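Long-range contacts in aminopeptidase (Aneurinibacillus sp. AM-1, PDB 5IB9), which probably removes residues from the amino end of peptides as a zinc-dependent metalloexopeptidase that carries a protease-associated (PA) domain: residues 117-123 with 141-147; 131-135 with 160-166. One frame throughout, in Å; residues are numbered along the deposited sequence.

Contact 1: residues 117-123 with 141-147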
ATOM      1  N   ILE A 117      10.976 -20.105  25.472  1.00 23.78           N
ATOM      2  CA  ILE A 117      11.571 -18.869  24.941  1.00 21.14           C
ATOM      3  C   ILE A 117      12.632 -19.344  23.996  1.00 20.62           C
ATOM      4  O   ILE A 117      13.423 -20.226  24.376  1.00 19.46           O
ATOM      5  CB  ILE A 117      12.200 -18.019  26.068  1.00 21.44           C
ATOM      6  CG1 ILE A 117      11.098 -17.518  26.994  1.00 24.55           C
ATOM      7  CG2 ILE A 117      12.951 -16.837  25.498  1.00 20.35           C
ATOM      8  CD1 ILE A 117      11.666 -17.009  28.319  1.00 25.86           C
ATOM      9  N   ALA A 118      12.657 -18.859  22.733  1.00 18.86           N
ATOM     10  CA  ALA A 118      13.673 -19.297  21.797  1.00 18.93           C
ATOM     11  C   ALA A 118      14.919 -18.433  21.872  1.00 21.40           C
ATOM     12  O   ALA A 118      14.794 -17.241  21.974  1.00 20.10           O
ATOM     13  CB  ALA A 118      13.137 -19.272  20.396  1.00 20.68           C
ATOM     14  N   LEU A 119      16.104 -19.051  21.866  1.00 21.05           N
ATOM     15  CA  LEU A 119      17.368 -18.336  21.743  1.00 23.03           C
ATOM     16  C   LEU A 119      17.832 -18.544  20.330  1.00 25.68           C
ATOM     17  O   LEU A 119      17.947 -19.686  19.865  1.00 24.25           O
ATOM     18  CB  LEU A 119      18.409 -18.964  22.676  1.00 22.94           C
ATOM     19  CG  LEU A 119      19.745 -18.185  22.729  1.00 23.25           C
ATOM     20  CD1 LEU A 119      19.706 -16.812  23.447  1.00 24.49           C
ATOM     21  CD2 LEU A 119      20.792 -19.089  23.434  1.00 22.81           C
ATOM     22  N   ILE A 120      18.110 -17.429  19.637  1.00 26.28           N
ATOM     23  CA  ILE A 120      18.318 -17.509  18.216  1.00 27.67           C
ATOM     24  C   ILE A 120      19.471 -16.590  17.923  1.00 28.63           C
ATOM     25  O   ILE A 120      19.560 -15.471  18.499  1.00 28.81           O
ATOM     26  CB  ILE A 120      17.109 -16.942  17.417  1.00 27.91           C
ATOM     27  CG1 ILE A 120      15.795 -17.647  17.777  1.00 28.14           C
ATOM     28  CG2 ILE A 120      17.398 -17.090  15.933  1.00 28.96           C
ATOM     29  CD1 ILE A 120      14.537 -17.173  16.953  1.00 30.98           C
ATOM     30  N   GLN A 121      20.339 -17.093  17.048  1.00 31.14           N
ATOM     31  CA  GLN A 121      21.566 -16.432  16.677  1.00 33.70           C
ATOM     32  C   GLN A 121      21.242 -15.562  15.458  1.00 33.90           C
ATOM     33  O   GLN A 121      20.576 -16.027  14.517  1.00 32.09           O
ATOM     34  CB  GLN A 121      22.623 -17.464  16.283  1.00 34.28           C
ATOM     35  CG  GLN A 121      23.765 -16.883  15.463  1.00 37.27           C
ATOM     36  CD  GLN A 121      25.055 -17.696  15.566  1.00 38.50           C
ATOM     37  OE1 GLN A 121      26.011 -17.272  16.253  1.00 41.81           O
ATOM     38  NE2 GLN A 121      25.083 -18.852  14.901  1.00 37.34           N
ATOM     39  N   ARG A 122      21.722 -14.321  15.503  1.00 37.19           N
ATOM     40  CA  ARG A 122      21.611 -13.394  14.344  1.00 40.00           C
ATOM     41  C   ARG A 122      22.283 -14.012  13.131  1.00 41.57           C
ATOM     42  O   ARG A 122      23.381 -14.588  13.245  1.00 42.06           O
ATOM     43  CB  ARG A 122      22.288 -12.061  14.681  1.00 40.61           C
ATOM     44  CG  ARG A 122      22.277 -11.014  13.514  1.00 42.84           C
ATOM     45  CD  ARG A 122      22.662  -9.661  14.055  1.00 47.19           C
ATOM     46  NE  ARG A 122      22.891  -8.669  12.996  1.00 48.63           N
ATOM     47  CZ  ARG A 122      23.351  -7.443  13.213  1.00 51.05           C
ATOM     48  NH1 ARG A 122      23.542  -6.630  12.180  1.00 53.96           N
ATOM     49  NH2 ARG A 122      23.611  -7.011  14.448  1.00 51.62           N
ATOM     50  N   GLY A 123      21.625 -13.895  11.981  1.00 42.72           N
ATOM     51  CA  GLY A 123      22.245 -14.206  10.708  1.00 44.19           C
ATOM     52  C   GLY A 123      21.316 -14.797   9.685  1.00 45.72           C
ATOM     53  O   GLY A 123      20.264 -15.358  10.024  1.00 46.43           O
ATOM     54  N   ALA A 141       8.307 -16.024  23.642  1.00 25.10           N
ATOM     55  CA  ALA A 141       9.203 -14.903  23.440  1.00 23.02           C
ATOM     56  C   ALA A 141      10.454 -15.399  22.745  1.00 20.63           C
ATOM     57  O   ALA A 141      10.720 -16.599  22.687  1.00 19.55           O
ATOM     58  CB  ALA A 141       9.542 -14.224  24.781  1.00 23.98           C
ATOM     59  N   VAL A 142      11.231 -14.472  22.222  1.00 19.11           N
ATOM     60  CA  VAL A 142      12.434 -14.778  21.431  1.00 19.72           C
ATOM     61  C   VAL A 142      13.548 -13.878  21.921  1.00 19.87           C
ATOM     62  O   VAL A 142      13.358 -12.693  22.190  1.00 21.87           O
ATOM     63  CB  VAL A 142      12.213 -14.561  19.918  1.00 20.05           C
ATOM     64  CG1 VAL A 142      13.447 -14.605  19.245  1.00 22.78           C
ATOM     65  CG2 VAL A 142      11.212 -15.606  19.388  1.00 20.36           C
ATOM     66  N   ILE A 143      14.712 -14.487  22.177  1.00 21.76           N
ATOM     67  CA  ILE A 143      15.926 -13.723  22.461  1.00 23.11           C
ATOM     68  C   ILE A 143      16.886 -13.936  21.305  1.00 25.13           C
ATOM     69  O   ILE A 143      17.255 -15.069  20.930  1.00 24.05           O
ATOM     70  CB  ILE A 143      16.598 -14.153  23.771  1.00 22.61           C
ATOM     71  CG1 ILE A 143      15.715 -13.856  24.967  1.00 23.44           C
ATOM     72  CG2 ILE A 143      18.010 -13.507  23.912  1.00 23.27           C
ATOM     73  CD1 ILE A 143      16.108 -14.712  26.222  1.00 20.76           C
ATOM     74  N   ILE A 144      17.249 -12.831  20.620  1.00 26.06           N
ATOM     75  CA  ILE A 144      18.130 -12.935  19.505  1.00 27.33           C
ATOM     76  C   ILE A 144      19.504 -12.408  19.954  1.00 29.18           C
ATOM     77  O   ILE A 144      19.602 -11.383  20.666  1.00 31.46           O
ATOM     78  CB  ILE A 144      17.591 -12.151  18.248  1.00 27.08           C
ATOM     79  CG1 ILE A 144      16.228 -12.698  17.824  1.00 29.43           C
ATOM     80  CG2 ILE A 144      18.595 -12.351  17.138  1.00 25.45           C
ATOM     81  CD1 ILE A 144      15.573 -11.919  16.749  1.00 29.29           C
ATOM     82  N   TYR A 145      20.559 -13.146  19.640  1.00 31.72           N
ATOM     83  CA  TYR A 145      21.879 -12.687  20.054  1.00 33.02           C
ATOM     84  C   TYR A 145      22.786 -12.307  18.876  1.00 34.22           C
ATOM     85  O   TYR A 145      22.720 -12.893  17.753  1.00 33.67           O
ATOM     86  CB  TYR A 145      22.580 -13.667  21.007  1.00 32.66           C
ATOM     87  CG  TYR A 145      22.933 -15.029  20.461  1.00 34.09           C
ATOM     88  CD1 TYR A 145      24.231 -15.315  20.055  1.00 33.85           C
ATOM     89  CD2 TYR A 145      21.999 -16.093  20.477  1.00 35.80           C
ATOM     90  CE1 TYR A 145      24.593 -16.595  19.610  1.00 35.18           C
ATOM     91  CE2 TYR A 145      22.338 -17.393  20.018  1.00 32.12           C
ATOM     92  CZ  TYR A 145      23.658 -17.641  19.618  1.00 36.87           C
ATOM     93  OH  TYR A 145      24.050 -18.891  19.144  1.00 36.12           O
ATOM     94  N   ASN A 146      23.625 -11.314  19.151  1.00 38.74           N
ATOM     95  CA  ASN A 146      24.413 -10.645  18.087  1.00 42.86           C
ATOM     96  C   ASN A 146      25.444 -11.536  17.392  1.00 46.14           C
ATOM     97  O   ASN A 146      25.919 -12.564  17.944  1.00 46.43           O
ATOM     98  CB  ASN A 146      25.032  -9.330  18.591  1.00 42.30           C
ATOM     99  CG  ASN A 146      25.095  -8.256  17.505  1.00 42.84           C
ATOM    100  OD1 ASN A 146      24.878  -8.529  16.307  1.00 41.41           O
ATOM    101  ND2 ASN A 146      25.422  -7.042  17.923  1.00 45.08           N
ATOM    102  N   ASN A 147      25.742 -11.103  16.166  1.00 49.36           N
ATOM    103  CA  ASN A 147      26.591 -11.739  15.176  1.00 52.22           C
ATOM    104  C   ASN A 147      27.978 -11.165  15.230  1.00 53.63           C
ATOM    105  O   ASN A 147      28.863 -11.629  14.513  1.00 54.31           O
ATOM    106  CB  ASN A 147      26.078 -11.352  13.789  1.00 52.18           C
ATOM    107  CG  ASN A 147      25.906 -12.534  12.898  1.00 54.64           C
ATOM    108  OD1 ASN A 147      25.264 -12.443  11.856  1.00 56.21           O
ATOM    109  ND2 ASN A 147      26.435 -13.686  13.323  1.00 58.82           N
TER
HETATM  110  O   HOH W   1      27.029 -15.241  17.669  1.00 39.75           O
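Ile-120 and Tyr-145 meet where strands 117-121 and 141-145 run parallel, and the tightest part of the contact is built around them. Ile-143 uses both its backbone N-H and its carbonyl: its N gives an almost straight hydrogen bond to Ala-118 O (2.8 Å), and its O accepts from Ile-120 N. Tyr-145 N then bonds to Ile-120 O, and Arg-122 N to Tyr-145 O at 2.8 Å.

On the face with Leu-119, the Tyr-145 ring leans across to the neighbouring strand because its CG sits between the backbone N and the carbonyl carbon (chi1 64°). Gln-121 CA lies over the ring in a CH-pi contact, 3.8 Å from the centroid of Tyr-145 and 19° off the ring normal. Leu-119 crosses this ring at about a right angle, its CG 3.8 Å from Tyr-145 CD2, while Leu-119 CD1 reaches Ile-143 CG2 at 3.7 Å. Leu-177, Leu-181 and Ala-178 of helix 171-182 pack onto Leu-119 and Tyr-145 here. On the other face Ile-120 CD1 touches Val-142 CG1 at 3.6 Å.

Past the strand ends the packing gives way to a polar end, where Gln-121, Arg-122 and Asn-147 are partly exposed but Asn-146 is buried. The extended Arg-122 runs alongside Asn-146, guanidinium and amide planes 8° apart, yet the bond from Arg-122 NH2 to Asn-146 OD1 (2.7 Å) is weak. The same OD1 also takes the N-H of Asn-147 at 2.7 Å, and Asn-146 ND2 bonds to Gly-150 O. A water bridges Gln-121 OE1 and Asn-146 O. Lys-130, on the intervening helix, bonds to the carbonyls of Gln-121 and Gly-123. The two strands and that helix, 127-136, form a beta-alpha-beta unit of the PA domain.

Contact 2: residues 131-135 with 160-166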
ATOM      1  N   VAL A 131      11.583 -14.469  14.408  1.00 27.45           N
ATOM      2  CA  VAL A 131      10.490 -14.376  15.388  1.00 26.85           C
ATOM      3  C   VAL A 131       9.249 -15.181  14.936  1.00 27.10           C
ATOM      4  O   VAL A 131       8.602 -15.916  15.730  1.00 27.98           O
ATOM      5  CB  VAL A 131      10.168 -12.898  15.732  1.00 24.59           C
ATOM      6  CG1 VAL A 131       8.972 -12.807  16.658  1.00 26.74           C
ATOM      7  CG2 VAL A 131      11.379 -12.249  16.372  1.00 23.93           C
ATOM      8  N   ARG A 132       8.830 -15.003  13.679  1.00 30.43           N
ATOM      9  CA  ARG A 132       7.642 -15.734  13.223  1.00 31.65           C
ATOM     10  C   ARG A 132       7.854 -17.266  13.201  1.00 31.78           C
ATOM     11  O   ARG A 132       6.975 -18.028  13.615  1.00 32.17           O
ATOM     12  CB  ARG A 132       7.217 -15.241  11.823  1.00 32.45           C
ATOM     13  CG  ARG A 132       6.370 -13.967  11.811  1.00 36.43           C
ATOM     14  CD  ARG A 132       5.908 -13.681  10.367  1.00 39.16           C
ATOM     15  NE  ARG A 132       7.060 -13.297   9.569  1.00 38.55           N
ATOM     16  CZ  ARG A 132       7.324 -12.047   9.180  1.00 42.04           C
ATOM     17  NH1 ARG A 132       6.484 -11.032   9.474  1.00 40.89           N
ATOM     18  NH2 ARG A 132       8.436 -11.807   8.475  1.00 41.26           N
ATOM     19  N   ASN A 133       9.024 -17.708  12.760  1.00 32.87           N
ATOM     20  CA  ASN A 133       9.324 -19.161  12.740  1.00 34.04           C
ATOM     21  C   ASN A 133       9.200 -19.793  14.140  1.00 33.42           C
ATOM     22  O   ASN A 133       8.582 -20.856  14.296  1.00 33.96           O
ATOM     23  CB  ASN A 133      10.702 -19.444  12.140  1.00 34.77           C
ATOM     24  CG  ASN A 133      10.812 -19.043  10.653  1.00 36.87           C
ATOM     25  OD1 ASN A 133      11.918 -18.753  10.168  1.00 38.64           O
ATOM     26  ND2 ASN A 133       9.668 -18.948   9.963  1.00 35.67           N
ATOM     27  N   ALA A 134       9.740 -19.104  15.152  1.00 31.76           N
ATOM     28  CA  ALA A 134       9.651 -19.553  16.572  1.00 30.58           C
ATOM     29  C   ALA A 134       8.236 -19.477  17.132  1.00 31.11           C
ATOM     30  O   ALA A 134       7.767 -20.413  17.822  1.00 30.73           O
ATOM     31  CB  ALA A 134      10.657 -18.742  17.445  1.00 29.76           C
ATOM     32  N   ALA A 135       7.547 -18.359  16.838  1.00 31.14           N
ATOM     33  CA  ALA A 135       6.181 -18.164  17.289  1.00 33.98           C
ATOM     34  C   ALA A 135       5.213 -19.200  16.661  1.00 34.80           C
ATOM     35  O   ALA A 135       4.263 -19.614  17.292  1.00 34.97           O
ATOM     36  CB  ALA A 135       5.701 -16.744  17.002  1.00 32.75           C
ATOM     37  N   ASP A 160       3.063  -6.532  13.323  1.00 44.33           N
ATOM     38  CA  ASP A 160       2.671  -7.887  12.932  1.00 43.72           C
ATOM     39  C   ASP A 160       2.288  -8.755  14.121  1.00 44.41           C
ATOM     40  O   ASP A 160       3.112  -9.010  15.009  1.00 44.28           O
ATOM     41  CB  ASP A 160       3.753  -8.585  12.083  1.00 42.90           C
ATOM     42  CG  ASP A 160       3.285  -9.933  11.521  1.00 43.31           C
ATOM     43  OD1 ASP A 160       2.205 -10.404  11.949  1.00 44.13           O
ATOM     44  OD2 ASP A 160       3.980 -10.524  10.647  1.00 42.52           O
ATOM     45  N   ALA A 161       1.044  -9.238  14.123  1.00 44.64           N
ATOM     46  CA  ALA A 161       0.507  -9.947  15.283  1.00 43.95           C
ATOM     47  C   ALA A 161       0.878 -11.430  15.271  1.00 43.45           C
ATOM     48  O   ALA A 161       0.525 -12.196  16.182  1.00 43.31           O
ATOM     49  CB  ALA A 161      -1.017  -9.742  15.404  1.00 44.48           C
ATOM     50  N   SER A 162       1.626 -11.828  14.251  1.00 42.04           N
ATOM     51  CA  SER A 162       2.244 -13.147  14.272  1.00 40.36           C
ATOM     52  C   SER A 162       3.420 -13.160  15.238  1.00 38.27           C
ATOM     53  O   SER A 162       3.799 -14.229  15.739  1.00 38.43           O
ATOM     54  CB  SER A 162       2.738 -13.534  12.910  1.00 40.02           C
ATOM     55  OG  SER A 162       1.770 -13.074  12.006  1.00 44.90           O
ATOM     56  N   PHE A 163       3.987 -11.986  15.483  1.00 35.61           N
ATOM     57  CA  PHE A 163       5.148 -11.895  16.400  1.00 31.59           C
ATOM     58  C   PHE A 163       4.871 -12.248  17.874  1.00 30.43           C
ATOM     59  O   PHE A 163       3.726 -12.288  18.375  1.00 29.89           O
ATOM     60  CB  PHE A 163       5.768 -10.510  16.358  1.00 29.82           C
ATOM     61  CG  PHE A 163       6.294 -10.055  15.007  1.00 31.14           C
ATOM     62  CD1 PHE A 163       6.866 -10.933  14.080  1.00 31.72           C
ATOM     63  CD2 PHE A 163       6.282  -8.690  14.723  1.00 32.16           C
ATOM     64  CE1 PHE A 163       7.395 -10.437  12.876  1.00 32.42           C
ATOM     65  CE2 PHE A 163       6.809  -8.199  13.529  1.00 32.50           C
ATOM     66  CZ  PHE A 163       7.352  -9.089  12.609  1.00 33.36           C
ATOM     67  N   VAL A 164       5.964 -12.520  18.589  1.00 27.04           N
ATOM     68  CA  VAL A 164       5.876 -12.542  20.064  1.00 26.06           C
ATOM     69  C   VAL A 164       7.010 -11.681  20.465  1.00 23.50           C
ATOM     70  O   VAL A 164       7.818 -11.324  19.627  1.00 24.31           O
ATOM     71  CB  VAL A 164       6.022 -13.958  20.707  1.00 26.04           C
ATOM     72  CG1 VAL A 164       4.845 -14.828  20.323  1.00 27.64           C
ATOM     73  CG2 VAL A 164       7.365 -14.595  20.325  1.00 27.20           C
ATOM     74  N   ALA A 165       7.106 -11.331  21.758  1.00 24.40           N
ATOM     75  CA  ALA A 165       8.131 -10.397  22.180  1.00 23.35           C
ATOM     76  C   ALA A 165       9.519 -10.857  21.729  1.00 24.05           C
ATOM     77  O   ALA A 165       9.826 -12.061  21.766  1.00 22.66           O
ATOM     78  CB  ALA A 165       8.064 -10.195  23.730  1.00 25.99           C
ATOM     79  N   ALA A 166      10.362  -9.915  21.313  1.00 23.69           N
ATOM     80  CA  ALA A 166      11.655 -10.215  20.770  1.00 24.27           C
ATOM     81  C   ALA A 166      12.627  -9.209  21.338  1.00 26.08           C
ATOM     82  O   ALA A 166      12.362  -7.994  21.271  1.00 25.64           O
ATOM     83  CB  ALA A 166      11.613 -10.118  19.243  1.00 24.92           C
TER
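Arg-132 bends at chi3 (-69°), which carries its guanidinium across to Asp-160, while Val-131, with CG1 anti to the backbone N (chi1 176°), sends that methyl to Phe-163 and Val-164. Helix 127-136 of the PA domain is here packed against a type I beta turn, Asp-160 to Phe-163, and the chain leading into strand 165-169; Asp-160 also makes an Asx turn.

The polar link is a salt bridge. Arg-132 NH1 donates to Asp-160 OD2 at 2.8 Å; the oxygen accepts with its anti lone pair and lies essentially in the guanidinium plane. Arg-132 NH2 has a second salt bridge with Asp-129, so the guanidinium has two carboxylate partners. Phe-163 CE1 lies over one face of the guanidinium, 3.6 Å from Arg-132 NH1, the two planes 33° apart. A leucine in place of Arg-132 would probably leave both Asp-160 and Asp-129 without their cationic mate and make the turn less firmly tied to the helix.

The buried side chains of Val-131, Phe-163 and Ala-166 form an apolar cluster. Val-131 CG1 lies 3.8 Å from Phe-163 CD1, and Val-131 CG2 meets the methyl CB of Ala-166 at 3.6 Å. Near the C-terminal end of the helix, the partly exposed Ala-135 has its CB 3.4 Å from Ser-162 O and 3.9 Å from Val-164 CG1. The buried N of Val-164 has no polar partner in the model. The turn also reaches the dimer mate: Ser-162 OG hydrogen-bonds to Ser-162 OG of the second subunit, and Lys-136 of that subunit bonds to Ala-161 O.

Within the Asx turn, Ser-162 N reaches Asp-160 OD1 at 2.8 Å, coming from above the carboxylate plane.

Contacts 1 and 2 interlock along the chain: strand 117-121, helix 127-136, strand 141-145 and then the segment 160-166. Their centres are 12 Å apart, and strands 141-145 and 165-169 are neighbours, with a probable hydrogen bond from Val-142 N to Ala-165 O (2.8 Å). The helix of contact 2 also packs on contact 1, Ala-134 CB lying 3.7 Å from Val-142 CG2. They face different partners. Contact 1 lies nearer the active site, the Arg-122 side chain being about 9 Å from the bound inhibitor and about 12 Å from that of zinc ligand His-371; contact 2 lies away from the metal sites and meets the second subunit.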